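DNA replication initiator (Cdc21/Cdc54) (Methanothermobacter thermautotrophicus, PDB 1LTL) is the N-terminal part of an archaeal MCM protein, which probably acts as an ATP-driven helicase that binds single-stranded DNA and unwinds duplex DNA for replication. Local coordinates at residues 216-226 with 237-247. Numbering follows the deposited sequence.
Sequences DIVRVTGTLRT and NFIYGNYTEFL
The guanidinium of Arg225 lies flat on Tyr240, with the ring's CG offset over one of its faces, centres 4.4 Å apart and planes only 13° from parallel, a cation-pi stack. The arginine chain bends at chi2, which folds it alongside the tyrosine so that both point the same way; Tyr240 OH goes on to Glu205, on neighbouring strand 199-205. The Phe238 ring stands nearly perpendicular to the same guanidinium, planes 86° apart, and its CZ meets Arg225 CB at 3.2 Å. With chi1 at 71° its CG sits between backbone N and carbonyl carbon, which swings the ring across toward strand 217-226 while it also packs on Thr201 and Val203. Were Phe238 cut back to an alanine, the aliphatic base of Arg225 would probably lose its aromatic wall and its chain be freer to turn off Tyr240.

On the reverse face, Leu224 CD1 reaches Ile239 CG1 (4.1 Å) and Val220 CG1 meets Ile239 CG2, a small buried apolar cluster. Beyond it Thr226 OG1 lies 2.8 Å from Asn237 OD1, but Lys236 O competes for its proton. Paired backbone bonds join Arg225 with Phe238 and Thr223 with Tyr240. Gly222 faces Gly241 in a non-hydrogen-bonded pair, their CA atoms 4.3 Å apart. Next to it Thr221 O takes two donors, Asn242 N (2.6 Å, in the carbonyl plane) and Tyr243 N (3.0 Å).

Past this bulge the pairing thins toward solvent: Arg219 N still binds Glu245 O, but Leu247 N meets Ile217 O from above the carbonyl plane, at 3.2 Å. Phe246 and Leu247 are exposed and poorly ordered, and the Arg219 guanidinium turns to Asp117. The whole is an antiparallel beta hairpin with a classic beta bulge, built into the OB-fold sheet of the MCM N-terminal region.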
loop_
_atom_site.group_PDB
_atom_site.type_symbol
_atom_site.label_atom_id
_atom_site.label_comp_id
_atom_site.label_asym_id
_atom_site.label_seq_id
_atom_site.Cartn_x
_atom_site.Cartn_y
_atom_site.Cartn_z
ATOM N N ASP A 216 -3.826 -2.927 -61.138
ATOM C CA ASP A 216 -5.263 -3.152 -61.071
ATOM C C ASP A 216 -6.048 -1.880 -60.801
ATOM O O ASP A 216 -5.808 -1.179 -59.825
ATOM C CB ASP A 216 -5.569 -4.189 -59.992
ATOM C CG ASP A 216 -4.950 -5.542 -60.295
ATOM O OD1 ASP A 216 -3.872 -5.573 -60.935
ATOM O OD2 ASP A 216 -5.526 -6.572 -59.883
ATOM N N ILE A 217 -6.979 -1.567 -61.684
ATOM C CA ILE A 217 -7.800 -0.397 -61.473
ATOM C C ILE A 217 -8.978 -0.896 -60.677
ATOM O O ILE A 217 -9.732 -1.741 -61.170
ATOM C CB ILE A 217 -8.350 0.172 -62.771
ATOM C CG1 ILE A 217 -7.208 0.737 -63.611
ATOM C CG2 ILE A 217 -9.459 1.176 -62.458
ATOM C CD1 ILE A 217 -6.381 -0.334 -64.263
ATOM N N VAL A 218 -9.156 -0.361 -59.467
ATOM C CA VAL A 218 -10.243 -0.805 -58.593
ATOM C C VAL A 218 -11.099 0.247 -57.919
ATOM O O VAL A 218 -10.829 1.443 -57.985
ATOM C CB VAL A 218 -9.711 -1.686 -57.469
ATOM C CG1 VAL A 218 -9.248 -3.010 -58.027
ATOM C CG2 VAL A 218 -8.565 -0.977 -56.769
ATOM N N ARG A 219 -12.135 -0.252 -57.257
ATOM C CA ARG A 219 -13.063 0.556 -56.511
ATOM C C ARG A 219 -13.220 -0.077 -55.140
ATOM O O ARG A 219 -14.189 -0.828 -54.880
ATOM C CB ARG A 219 -14.417 0.605 -57.175
ATOM C CG ARG A 219 -15.414 1.474 -56.445
ATOM C CD ARG A 219 -16.787 1.184 -56.980
ATOM N NE ARG A 219 -17.649 2.359 -57.078
ATOM C CZ ARG A 219 -17.465 3.361 -57.932
ATOM N NH1 ARG A 219 -16.443 3.357 -58.780
ATOM N NH2 ARG A 219 -18.321 4.366 -57.943
ATOM N N VAL A 220 -12.244 0.228 -54.281
ATOM C CA VAL A 220 -12.178 -0.251 -52.903
ATOM C C VAL A 220 -13.325 0.261 -52.054
ATOM O O VAL A 220 -13.530 1.451 -51.955
ATOM C CB VAL A 220 -10.897 0.215 -52.251
ATOM C CG1 VAL A 220 -10.884 -0.226 -50.815
ATOM C CG2 VAL A 220 -9.711 -0.323 -52.995
ATOM N N THR A 221 -14.075 -0.638 -51.447
ATOM C CA THR A 221 -15.168 -0.224 -50.579
ATOM C C THR A 221 -14.807 -0.663 -49.151
ATOM O O THR A 221 -14.466 -1.830 -48.919
ATOM C CB THR A 221 -16.483 -0.915 -50.955
ATOM O OG1 THR A 221 -16.859 -0.540 -52.282
ATOM C CG2 THR A 221 -17.581 -0.543 -49.979
ATOM N N GLY A 222 -14.893 0.251 -48.193
ATOM C CA GLY A 222 -14.563 -0.128 -46.840
ATOM C C GLY A 222 -14.741 0.965 -45.816
ATOM O O GLY A 222 -15.186 2.068 -46.133
ATOM N N THR A 223 -14.390 0.667 -44.574
ATOM C CA THR A 223 -14.528 1.653 -43.517
ATOM C C THR A 223 -13.298 2.542 -43.434
ATOM O O THR A 223 -12.165 2.063 -43.518
ATOM C CB THR A 223 -14.721 0.975 -42.183
ATOM O OG1 THR A 223 -15.740 -0.030 -42.299
ATOM C CG2 THR A 223 -15.131 1.984 -41.150
ATOM N N LEU A 224 -13.495 3.845 -43.298
ATOM C CA LEU A 224 -12.321 4.700 -43.199
ATOM C C LEU A 224 -11.908 4.741 -41.738
ATOM O O LEU A 224 -12.684 5.099 -40.854
ATOM C CB LEU A 224 -12.608 6.099 -43.715
ATOM C CG LEU A 224 -11.455 7.090 -43.753
ATOM C CD1 LEU A 224 -10.332 6.756 -44.741
ATOM C CD2 LEU A 224 -12.108 8.371 -44.153
ATOM N N ARG A 225 -10.677 4.342 -41.485
ATOM C CA ARG A 225 -10.195 4.306 -40.130
ATOM C C ARG A 225 -9.004 5.240 -40.005
ATOM O O ARG A 225 -8.395 5.671 -41.000
ATOM C CB ARG A 225 -9.779 2.866 -39.757
ATOM C CG ARG A 225 -10.813 1.728 -39.989
ATOM C CD ARG A 225 -11.880 1.637 -38.899
ATOM N NE ARG A 225 -12.560 0.326 -38.826
ATOM C CZ ARG A 225 -11.933 -0.859 -38.753
ATOM N NH1 ARG A 225 -10.599 -0.943 -38.747
ATOM N NH2 ARG A 225 -12.639 -1.974 -38.665
ATOM N N THR A 226 -8.681 5.591 -38.777
ATOM C CA THR A 226 -7.528 6.432 -38.611
ATOM C C THR A 226 -6.642 5.857 -37.519
ATOM O O THR A 226 -7.102 5.135 -36.630
ATOM C CB THR A 226 -7.906 7.910 -38.285
ATOM O OG1 THR A 226 -6.775 8.746 -38.562
ATOM C CG2 THR A 226 -8.282 8.088 -36.822
ATOM N N ASN A 237 -5.051 8.654 -42.211
ATOM C CA ASN A 237 -6.218 7.822 -42.510
ATOM C C ASN A 237 -5.904 6.670 -43.434
ATOM O O ASN A 237 -5.009 6.757 -44.268
ATOM C CB ASN A 237 -7.347 8.638 -43.127
ATOM C CG ASN A 237 -7.803 9.777 -42.242
ATOM O OD1 ASN A 237 -7.726 9.704 -41.014
ATOM N ND2 ASN A 237 -8.311 10.828 -42.862
ATOM N N PHE A 238 -6.634 5.574 -43.277
ATOM C CA PHE A 238 -6.434 4.421 -44.150
ATOM C C PHE A 238 -7.778 3.750 -44.363
ATOM O O PHE A 238 -8.717 3.976 -43.597
ATOM C CB PHE A 238 -5.405 3.427 -43.548
ATOM C CG PHE A 238 -5.913 2.666 -42.349
ATOM C CD1 PHE A 238 -6.653 1.503 -42.507
ATOM C CD2 PHE A 238 -5.733 3.161 -41.065
ATOM C CE1 PHE A 238 -7.203 0.864 -41.416
ATOM C CE2 PHE A 238 -6.288 2.516 -39.973
ATOM C CZ PHE A 238 -7.021 1.372 -40.153
ATOM N N ILE A 239 -7.894 2.947 -45.409
ATOM C CA ILE A 239 -9.163 2.265 -45.618
ATOM C C ILE A 239 -9.083 0.804 -45.246
ATOM O O ILE A 239 -8.158 0.087 -45.646
ATOM C CB ILE A 239 -9.654 2.300 -47.075
ATOM C CG1 ILE A 239 -9.861 3.739 -47.546
ATOM C CG2 ILE A 239 -10.951 1.529 -47.175
ATOM C CD1 ILE A 239 -9.818 3.871 -49.044
ATOM N N TYR A 240 -10.069 0.375 -44.470
ATOM C CA TYR A 240 -10.186 -1.011 -44.050
ATOM C C TYR A 240 -11.141 -1.602 -45.083
ATOM O O TYR A 240 -12.363 -1.401 -45.025
ATOM C CB TYR A 240 -10.786 -1.099 -42.646
ATOM C CG TYR A 240 -10.858 -2.509 -42.134
ATOM C CD1 TYR A 240 -9.711 -3.298 -42.089
ATOM C CD2 TYR A 240 -12.076 -3.098 -41.799
ATOM C CE1 TYR A 240 -9.764 -4.638 -41.747
ATOM C CE2 TYR A 240 -12.149 -4.450 -41.448
ATOM C CZ TYR A 240 -10.979 -5.218 -41.434
ATOM O OH TYR A 240 -10.993 -6.580 -41.157
ATOM N N GLY A 241 -10.557 -2.317 -46.035
ATOM C CA GLY A 241 -11.313 -2.915 -47.118
ATOM C C GLY A 241 -12.396 -3.895 -46.739
ATOM O O GLY A 241 -12.185 -4.764 -45.895
ATOM N N ASN A 242 -13.564 -3.746 -47.362
ATOM C CA ASN A 242 -14.683 -4.640 -47.131
ATOM C C ASN A 242 -14.977 -5.400 -48.395
ATOM O O ASN A 242 -15.138 -6.607 -48.379
ATOM C CB ASN A 242 -15.951 -3.895 -46.771
ATOM C CG ASN A 242 -17.158 -4.824 -46.714
ATOM O OD1 ASN A 242 -17.560 -5.286 -45.641
ATOM N ND2 ASN A 242 -17.727 -5.118 -47.875
ATOM N N TYR A 243 -15.065 -4.675 -49.496
ATOM C CA TYR A 243 -15.379 -5.293 -50.766
ATOM C C TYR A 243 -14.547 -4.652 -51.857
ATOM O O TYR A 243 -14.289 -3.452 -51.827
ATOM C CB TYR A 243 -16.890 -5.134 -51.050
ATOM C CG TYR A 243 -17.345 -5.633 -52.407
ATOM C CD1 TYR A 243 -17.186 -6.972 -52.770
ATOM C CD2 TYR A 243 -17.858 -4.750 -53.359
ATOM C CE1 TYR A 243 -17.513 -7.419 -54.051
ATOM C CE2 TYR A 243 -18.188 -5.187 -54.646
ATOM C CZ TYR A 243 -18.008 -6.522 -54.988
ATOM O OH TYR A 243 -18.263 -6.961 -56.275
ATOM N N THR A 244 -14.109 -5.465 -52.806
ATOM C CA THR A 244 -13.316 -4.973 -53.912
ATOM C C THR A 244 -13.978 -5.317 -55.227
ATOM O O THR A 244 -14.639 -6.349 -55.360
ATOM C CB THR A 244 -11.904 -5.555 -53.894
ATOM O OG1 THR A 244 -11.064 -4.721 -53.094
ATOM C CG2 THR A 244 -11.336 -5.637 -55.297
ATOM N N GLU A 245 -13.781 -4.440 -56.202
ATOM C CA GLU A 245 -14.361 -4.596 -57.525
ATOM C C GLU A 245 -13.470 -3.919 -58.558
ATOM O O GLU A 245 -12.841 -2.897 -58.285
ATOM C CB GLU A 245 -15.742 -3.948 -57.536
ATOM C CG GLU A 245 -16.488 -4.062 -58.850
ATOM C CD GLU A 245 -17.732 -3.167 -58.898
ATOM O OE1 GLU A 245 -18.574 -3.247 -57.966
ATOM O OE2 GLU A 245 -17.876 -2.390 -59.878
ATOM N N PHE A 246 -13.409 -4.485 -59.752
ATOM C CA PHE A 246 -12.594 -3.871 -60.776
ATOM C C PHE A 246 -13.432 -2.934 -61.636
ATOM O O PHE A 246 -14.655 -3.071 -61.727
ATOM C CB PHE A 246 -11.937 -4.935 -61.632
ATOM C CG PHE A 246 -11.001 -5.816 -60.873
ATOM C CD1 PHE A 246 -11.480 -6.891 -60.139
ATOM C CD2 PHE A 246 -9.635 -5.575 -60.899
ATOM C CE1 PHE A 246 -10.604 -7.717 -59.444
ATOM C CE2 PHE A 246 -8.752 -6.395 -60.207
ATOM C CZ PHE A 246 -9.235 -7.467 -59.479
ATOM N N LEU A 247 -12.766 -1.969 -62.255
ATOM C CA LEU A 247 -13.447 -1.003 -63.097
ATOM C C LEU A 247 -13.086 -1.232 -64.554
ATOM O O LEU A 247 -13.977 -1.058 -65.422
ATOM C CB LEU A 247 -13.064 0.415 -62.681
ATOM C CG LEU A 247 -13.430 0.837 -61.255
ATOM C CD1 LEU A 247 -12.973 2.266 -61.035
ATOM C CD2 LEU A 247 -14.932 0.713 -61.024
#